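Local coordinates for Phl p 3 allergen (Phleum pratense, PDB 3FT1), which is a secreted grass pollen allergen recognised by IgE and related to the C-terminal domain of beta-expansins, at residues Phe6-Gln9 with Lys10-Pro14. Sequence-based numbering, arbitrary orientation.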
loop_
_atom_site.group_PDB
_atom_site.type_symbol
_atom_site.label_atom_id
_atom_site.label_comp_id
_atom_site.label_asym_id
_atom_site.label_seq_id
_atom_site.Cartn_x
_atom_site.Cartn_y
_atom_site.Cartn_z
ATOM N N PHE A 6 -3.301 -4.836 4.121
ATOM C CA PHE A 6 -3.528 -3.403 4.053
ATOM C C PHE A 6 -4.872 -3.164 4.713
ATOM O O PHE A 6 -5.877 -3.670 4.227
ATOM C CB PHE A 6 -3.685 -2.940 2.602
ATOM C CG PHE A 6 -2.474 -3.166 1.725
ATOM C CD1 PHE A 6 -1.624 -2.118 1.416
ATOM C CD2 PHE A 6 -2.219 -4.413 1.177
ATOM C CE1 PHE A 6 -0.531 -2.310 0.596
ATOM C CE2 PHE A 6 -1.122 -4.617 0.351
ATOM C CZ PHE A 6 -0.280 -3.566 0.061
ATOM N N THR A 7 -4.899 -2.397 5.795
ATOM C CA THR A 7 -6.167 -2.054 6.436
ATOM C C THR A 7 -6.435 -0.571 6.272
ATOM O O THR A 7 -5.626 0.262 6.670
ATOM C CB THR A 7 -6.158 -2.405 7.926
ATOM O OG1 THR A 7 -5.816 -3.787 8.079
ATOM C CG2 THR A 7 -7.532 -2.138 8.558
ATOM N N VAL A 8 -7.578 -0.248 5.681
ATOM C CA VAL A 8 -7.938 1.141 5.456
ATOM C C VAL A 8 -8.385 1.780 6.764
ATOM O O VAL A 8 -9.325 1.310 7.412
ATOM C CB VAL A 8 -9.056 1.268 4.416
ATOM C CG1 VAL A 8 -9.501 2.724 4.305
ATOM C CG2 VAL A 8 -8.578 0.751 3.068
ATOM N N GLN A 9 -7.701 2.850 7.150
ATOM C CA GLN A 9 -7.927 3.483 8.446
ATOM C C GLN A 9 -8.891 4.651 8.345
ATOM O O GLN A 9 -8.952 5.327 7.318
ATOM C CB GLN A 9 -6.600 3.989 9.018
ATOM C CG GLN A 9 -5.565 2.890 9.168
ATOM C CD GLN A 9 -5.991 1.860 10.186
ATOM O OE1 GLN A 9 -6.398 0.750 9.837
ATOM N NE2 GLN A 9 -5.934 2.235 11.456
ATOM N N LYS A 10 -9.630 4.893 9.423
ATOM C CA LYS A 10 -10.490 6.063 9.486
ATOM C C LYS A 10 -9.637 7.287 9.194
ATOM O O LYS A 10 -8.486 7.372 9.637
ATOM C CB LYS A 10 -11.165 6.190 10.858
ATOM C CG LYS A 10 -12.353 7.152 10.835
ATOM C CD LYS A 10 -13.060 7.257 12.179
ATOM C CE LYS A 10 -14.384 7.996 12.030
ATOM N NZ LYS A 10 -14.305 9.048 10.973
ATOM N N GLY A 11 -10.196 8.221 8.432
ATOM C CA GLY A 11 -9.454 9.382 7.979
ATOM C C GLY A 11 -9.165 9.296 6.496
ATOM O O GLY A 11 -8.828 10.288 5.858
ATOM N N SER A 12 -9.279 8.088 5.953
ATOM C CA SER A 12 -9.172 7.881 4.519
ATOM C C SER A 12 -10.403 8.471 3.846
ATOM O O SER A 12 -11.478 8.510 4.438
ATOM C CB SER A 12 -9.087 6.392 4.207
ATOM O OG SER A 12 -7.883 5.837 4.692
ATOM N N ASP A 13 -10.231 8.941 2.618
ATOM C CA ASP A 13 -11.336 9.428 1.796
ATOM C C ASP A 13 -10.908 9.328 0.328
ATOM O O ASP A 13 -9.804 8.848 0.039
ATOM C CB ASP A 13 -11.750 10.851 2.212
ATOM C CG ASP A 13 -10.654 11.881 1.989
ATOM O OD1 ASP A 13 -10.118 11.971 0.872
ATOM O OD2 ASP A 13 -10.350 12.634 2.934
ATOM N N PRO A 14 -11.773 9.748 -0.614
ATOM C CA PRO A 14 -11.391 9.557 -2.015
ATOM C C PRO A 14 -10.051 10.185 -2.411
ATOM O O PRO A 14 -9.451 9.740 -3.386
ATOM C CB PRO A 14 -12.547 10.213 -2.778
ATOM C CG PRO A 14 -13.720 10.009 -1.884
ATOM C CD PRO A 14 -13.177 10.182 -0.483
#
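A type II beta turn from Gln9 to Ser12 carries the chain out of strand 3-8, and it illustrates how a single carbonyl can close a turn by gripping both the backbone and the side chain of its fourth residue. Ser12 N donates to Gln9 O at 3.1 Å, the bond that closes the turn. Ser12 OG gives a second and shorter bond to the same Gln9 O, 2.9 Å long. The hydroxyl approaches in the carbonyl plane, with a C=O...OG angle of 147°. What brings OG over to the carbonyl is the Ser12 rotamer: OG stands beside its own backbone N and anti to the carbonyl carbon (chi1 -67°), so both donors of one residue converge on one oxygen. Gly11, at the third position, has a positive phi (109°), a backbone conformation in which a side chain would crowd the preceding carbonyl oxygen. The apolar side of the contact belongs to Val8, whose CG1, anti to the backbone N, lies against the serine side chain, 3.5 Å from OG and 3.7 Å from Ser12 CB. Lys10 takes the second position, and its CB lies 3.7 Å from Gln9 C. Towards the body of the domain, Ser12 OG also accepts a hydrogen bond from Val18 N, so the hydroxyl is held as donor and as acceptor and ties the turn to the neighbouring antiparallel strand 16-24, while Val8 and Ser12 both pack on Phe87 and Ile89 in the loop between strands 76-83 and 92-93.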